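Local coordinates for putative glycosidase ph117-related (Bacteroides thetaiotaomicron, PDB 5A7V), which is probably a GH130 enzyme acting on beta-1,4-linked mannosides, and binds mannose in its presumed active-site pocket, at residues Leu34-Arg44 / Thr323-Asp334. Numbering follows the deposited sequence. Where two conformers were deposited one is given.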
loop_
_atom_site.group_PDB
_atom_site.type_symbol
_atom_site.label_atom_id
_atom_site.label_comp_id
_atom_site.label_asym_id
_atom_site.label_seq_id
_atom_site.Cartn_x
_atom_site.Cartn_y
_atom_site.Cartn_z
ATOM N N LEU A 34 -8.207 2.874 -20.442
ATOM C CA LEU A 34 -8.792 2.236 -19.256
ATOM C C LEU A 34 -10.229 1.830 -19.480
ATOM O O LEU A 34 -10.957 2.530 -20.179
ATOM C CB LEU A 34 -8.704 3.179 -18.064
ATOM C CG LEU A 34 -7.322 3.605 -17.570
ATOM C CD1 LEU A 34 -7.425 4.700 -16.495
ATOM C CD2 LEU A 34 -6.570 2.382 -17.084
ATOM N N PRO A 35 -10.663 0.719 -18.856
ATOM C CA PRO A 35 -12.123 0.460 -18.844
ATOM C C PRO A 35 -12.849 1.512 -17.980
ATOM O O PRO A 35 -12.205 2.211 -17.148
ATOM C CB PRO A 35 -12.222 -0.925 -18.244
ATOM C CG PRO A 35 -10.952 -1.182 -17.566
ATOM C CD PRO A 35 -9.908 -0.232 -18.028
ATOM N N ASP A 36 -14.171 1.594 -18.167
ATOM C CA ASP A 36 -14.991 2.619 -17.500
ATOM C C ASP A 36 -14.948 2.544 -15.961
ATOM O O ASP A 36 -15.197 3.547 -15.280
ATOM C CB ASP A 36 -16.423 2.490 -18.022
ATOM C CG ASP A 36 -17.345 3.609 -17.565
ATOM O OD1 ASP A 36 -16.994 4.799 -17.669
ATOM O OD2 ASP A 36 -18.466 3.273 -17.117
ATOM N N TRP A 37 -14.686 1.356 -15.423
ATOM C CA TRP A 37 -14.731 1.115 -13.954
ATOM C C TRP A 37 -13.461 1.494 -13.212
ATOM O O TRP A 37 -13.431 1.559 -11.997
ATOM C CB TRP A 37 -15.095 -0.348 -13.663
ATOM C CG TRP A 37 -14.171 -1.360 -14.261
ATOM C CD1 TRP A 37 -14.369 -2.045 -15.423
ATOM C CD2 TRP A 37 -12.897 -1.796 -13.743
ATOM N NE1 TRP A 37 -13.310 -2.896 -15.660
ATOM C CE2 TRP A 37 -12.378 -2.752 -14.659
ATOM C CE3 TRP A 37 -12.172 -1.508 -12.595
ATOM C CZ2 TRP A 37 -11.157 -3.385 -14.445
ATOM C CZ3 TRP A 37 -10.980 -2.159 -12.373
ATOM C CH2 TRP A 37 -10.454 -3.072 -13.323
ATOM N N ALA A 38 -12.364 1.693 -13.977
ATOM C CA ALA A 38 -11.049 1.879 -13.379
ATOM C C ALA A 38 -10.736 3.335 -13.028
ATOM O O ALA A 38 -11.123 4.267 -13.719
ATOM C CB ALA A 38 -9.973 1.362 -14.335
ATOM N N PHE A 39 -10.029 3.502 -11.931
ATOM C CA PHE A 39 -9.549 4.840 -11.531
ATOM C C PHE A 39 -8.381 5.293 -12.404
ATOM O O PHE A 39 -7.481 4.524 -12.693
ATOM C CB PHE A 39 -9.075 4.843 -10.045
ATOM C CG PHE A 39 -10.179 4.611 -9.058
ATOM C CD1 PHE A 39 -10.628 3.338 -8.797
ATOM C CD2 PHE A 39 -10.773 5.665 -8.377
ATOM C CE1 PHE A 39 -11.681 3.127 -7.889
ATOM C CE2 PHE A 39 -11.827 5.449 -7.491
ATOM C CZ PHE A 39 -12.275 4.177 -7.266
ATOM N N GLY A 40 -8.374 6.591 -12.740
ATOM C CA GLY A 40 -7.234 7.164 -13.444
ATOM C C GLY A 40 -7.601 7.914 -14.689
ATOM O O GLY A 40 -8.768 7.967 -15.081
ATOM N N GLY A 41 -6.597 8.488 -15.366
ATOM C CA GLY A 41 -5.192 8.407 -14.954
ATOM C C GLY A 41 -4.813 9.296 -13.774
ATOM O O GLY A 41 -5.536 10.257 -13.468
ATOM N N PHE A 42 -3.720 8.922 -13.105
ATOM C CA PHE A 42 -3.133 9.695 -12.017
ATOM C C PHE A 42 -1.926 10.467 -12.536
ATOM O O PHE A 42 -0.898 9.854 -12.890
ATOM C CB PHE A 42 -2.737 8.786 -10.874
ATOM C CG PHE A 42 -3.906 8.117 -10.175
ATOM C CD1 PHE A 42 -4.519 6.985 -10.699
ATOM C CD2 PHE A 42 -4.372 8.618 -8.959
ATOM C CE1 PHE A 42 -5.572 6.386 -10.038
ATOM C CE2 PHE A 42 -5.420 8.007 -8.287
ATOM C CZ PHE A 42 -6.027 6.890 -8.815
ATOM N N GLU A 43 -2.023 11.799 -12.534
ATOM C CA GLU A 43 -0.990 12.638 -13.090
ATOM C C GLU A 43 -0.066 13.132 -11.978
ATOM O O GLU A 43 -0.514 13.677 -10.965
ATOM C CB GLU A 43 -1.634 13.803 -13.822
ATOM C CG GLU A 43 -0.664 14.743 -14.491
ATOM C CD GLU A 43 -1.324 15.776 -15.386
ATOM O OE1 GLU A 43 -2.528 15.728 -15.675
ATOM O OE2 GLU A 43 -0.586 16.636 -15.846
ATOM N N ARG A 44 1.242 12.978 -12.177
ATOM C CA ARG A 44 2.254 13.491 -11.263
ATOM C C ARG A 44 2.312 15.014 -11.424
ATOM O O ARG A 44 2.487 15.511 -12.550
ATOM C CB ARG A 44 3.594 12.895 -11.635
ATOM C CG ARG A 44 3.690 11.374 -11.484
ATOM C CD ARG A 44 4.865 10.842 -12.324
ATOM N NE ARG A 44 5.045 9.388 -12.339
ATOM C CZ ARG A 44 4.362 8.544 -13.128
ATOM N NH1 ARG A 44 3.441 8.988 -13.962
ATOM N NH2 ARG A 44 4.658 7.269 -13.101
ATOM N N THR A 323 -12.631 -9.088 -13.351
ATOM C CA THR A 323 -11.659 -8.736 -14.397
ATOM C C THR A 323 -10.531 -7.950 -13.761
ATOM O O THR A 323 -10.608 -7.487 -12.605
ATOM C CB THR A 323 -12.333 -7.927 -15.521
ATOM O OG1 THR A 323 -11.387 -7.739 -16.604
ATOM C CG2 THR A 323 -12.879 -6.599 -15.055
ATOM N N ARG A 324 -9.445 -7.815 -14.538
ATOM C CA ARG A 324 -8.326 -6.962 -14.179
ATOM C C ARG A 324 -7.768 -6.291 -15.414
ATOM O O ARG A 324 -7.985 -6.762 -16.530
ATOM C CB ARG A 324 -7.229 -7.723 -13.424
ATOM C CG ARG A 324 -6.604 -8.882 -14.188
ATOM C CD ARG A 324 -5.468 -9.538 -13.434
ATOM N NE ARG A 324 -5.470 -11.001 -13.636
ATOM C CZ ARG A 324 -4.686 -11.851 -12.991
ATOM N NH1 ARG A 324 -3.608 -11.419 -12.354
ATOM N NH2 ARG A 324 -4.918 -13.136 -13.022
ATOM N N LEU A 325 -7.076 -5.172 -15.208
ATOM C CA LEU A 325 -6.402 -4.510 -16.340
ATOM C C LEU A 325 -5.321 -5.400 -16.931
ATOM O O LEU A 325 -4.608 -6.053 -16.197
ATOM C CB LEU A 325 -5.742 -3.191 -15.905
ATOM C CG LEU A 325 -6.600 -2.203 -15.134
ATOM C CD1 LEU A 325 -5.786 -0.971 -14.750
ATOM C CD2 LEU A 325 -7.839 -1.847 -15.929
ATOM N N ASP A 326 -5.180 -5.382 -18.267
ATOM C CA ASP A 326 -4.141 -6.189 -18.930
ATOM C C ASP A 326 -2.758 -5.556 -18.902
ATOM O O ASP A 326 -1.752 -6.265 -19.055
ATOM C CB ASP A 326 -4.591 -6.520 -20.352
ATOM C CG ASP A 326 -5.655 -7.627 -20.377
ATOM O OD1 ASP A 326 -5.616 -8.544 -19.520
ATOM O OD2 ASP A 326 -6.585 -7.520 -21.198
ATOM N N GLU A 327 -2.720 -4.237 -18.744
ATOM C CA GLU A 327 -1.508 -3.399 -18.738
ATOM C C GLU A 327 -1.562 -2.580 -17.456
ATOM O O GLU A 327 -2.652 -2.211 -17.008
ATOM C CB GLU A 327 -1.474 -2.446 -19.937
ATOM C CG GLU A 327 -1.650 -3.113 -21.312
ATOM C CD GLU A 327 -0.568 -4.016 -21.674
ATOM O OE1 GLU A 327 0.501 -3.965 -21.057
ATOM O OE2 GLU A 327 -0.767 -4.760 -22.678
ATOM N N PRO A 328 -0.418 -2.243 -16.873
ATOM C CA PRO A 328 -0.464 -1.422 -15.656
ATOM C C PRO A 328 -0.958 -0.039 -15.979
ATOM O O PRO A 328 -0.661 0.506 -17.029
ATOM C CB PRO A 328 0.982 -1.417 -15.172
ATOM C CG PRO A 328 1.823 -1.595 -16.435
ATOM C CD PRO A 328 0.973 -2.479 -17.331
ATOM N N PHE A 329 -1.689 0.572 -15.035
ATOM C CA PHE A 329 -2.188 1.958 -15.228
ATOM C C PHE A 329 -1.153 3.016 -14.784
ATOM O O PHE A 329 -1.261 4.192 -15.154
ATOM C CB PHE A 329 -3.541 2.230 -14.516
ATOM C CG PHE A 329 -3.471 2.308 -12.994
ATOM C CD1 PHE A 329 -3.408 1.185 -12.215
ATOM C CD2 PHE A 329 -3.401 3.543 -12.381
ATOM C CE1 PHE A 329 -3.311 1.265 -10.826
ATOM C CE2 PHE A 329 -3.319 3.639 -11.004
ATOM C CZ PHE A 329 -3.293 2.519 -10.223
ATOM N N PHE A 330 -0.167 2.574 -14.007
ATOM C CA PHE A 330 0.828 3.472 -13.381
ATOM C C PHE A 330 2.072 2.615 -13.248
ATOM O O PHE A 330 2.033 1.488 -12.742
ATOM C CB PHE A 330 0.288 3.955 -12.025
ATOM C CG PHE A 330 0.971 5.184 -11.459
ATOM C CD1 PHE A 330 0.725 6.424 -11.995
ATOM C CD2 PHE A 330 1.849 5.095 -10.395
ATOM C CE1 PHE A 330 1.349 7.559 -11.487
ATOM C CE2 PHE A 330 2.469 6.219 -9.891
ATOM C CZ PHE A 330 2.201 7.449 -10.442
ATOM N N ARG A 331 3.203 3.156 -13.718
ATOM C CA ARG A 331 4.452 2.382 -13.742
ATOM C C ARG A 331 5.616 3.337 -13.565
ATOM O O ARG A 331 5.443 4.551 -13.708
ATOM C CB ARG A 331 4.590 1.557 -15.030
ATOM C CG ARG A 331 4.767 2.377 -16.289
ATOM C CD ARG A 331 4.788 1.479 -17.504
ATOM N NE ARG A 331 4.856 2.201 -18.765
ATOM C CZ ARG A 331 5.998 2.582 -19.352
ATOM N NH1 ARG A 331 7.170 2.303 -18.818
ATOM N NH2 ARG A 331 5.917 3.245 -20.488
ATOM N N PRO A 332 6.816 2.791 -13.292
ATOM C CA PRO A 332 7.926 3.741 -13.150
ATOM C C PRO A 332 8.221 4.532 -14.438
ATOM O O PRO A 332 8.411 3.937 -15.519
ATOM C CB PRO A 332 9.120 2.849 -12.771
ATOM C CG PRO A 332 8.466 1.721 -11.990
ATOM C CD PRO A 332 7.202 1.458 -12.816
ATOM N N MET A 333 8.241 5.851 -14.321
ATOM C CA MET A 333 8.482 6.760 -15.430
ATOM C C MET A 333 9.629 7.736 -15.139
ATOM O O MET A 333 10.415 8.039 -16.019
ATOM C CB MET A 333 7.232 7.560 -15.776
ATOM C CG MET A 333 6.032 6.769 -16.246
ATOM S SD MET A 333 6.198 5.894 -17.766
ATOM C CE MET A 333 6.290 7.283 -18.911
ATOM N N ASP A 334 9.743 8.214 -13.918
ATOM C CA ASP A 334 10.804 9.120 -13.511
ATOM C C ASP A 334 11.998 8.351 -12.915
ATOM O O ASP A 334 11.882 7.214 -12.469
ATOM C CB ASP A 334 10.252 10.157 -12.516
ATOM C CG ASP A 334 9.264 11.114 -13.156
ATOM O OD1 ASP A 334 9.167 11.202 -14.408
ATOM O OD2 ASP A 334 8.574 11.849 -12.429
HETATM O O HOH W 1 -2.235 6.665 -14.260
#
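Leu-325 packs its CD2 methyl against Pro-35, Trp-37 and Ala-38, at the type I turn of the N-terminal arm that runs along the outside of the five-bladed beta-propeller expected of a GH130 enzyme. The fit is tight, with Pro-35 CD only 3.4 Å from Leu-325 CD2. Thr-323 CG2 extends this apolar patch beside the indole, 3.7 Å from Trp-37 CZ2. Further along, Leu-34 CD2 rests on Phe-329 CB, and Phe-42 CD1 lies at the edge of the Phe-329 ring, 3.6 Å from Phe-329 CE2, in an oblique pair with planes 52° apart. With CG wedged between its backbone N and carbonyl carbon (chi1 71°), Phe-329 also reaches Leu-287 and Ile-349 of two propeller strands. A water joins the backbones here, accepting from Phe-42 N and donating to Phe-329 O. At the polar edge the guanidinium of Arg-44 lies flat on the Phe-330 ring, planes 16° apart, while Met-333 CB covers its opposite face. Salt bridges from Arg-44 NE to Glu-337 and from Arg-44 NH1 to Asp-384 should fix the group's rotation. Asp-334 OD2, well out of the guanidinium plane, probably contributes through charge alone, and Arg-331 O lies in that plane, 2.9 Å from Arg-44 NH2.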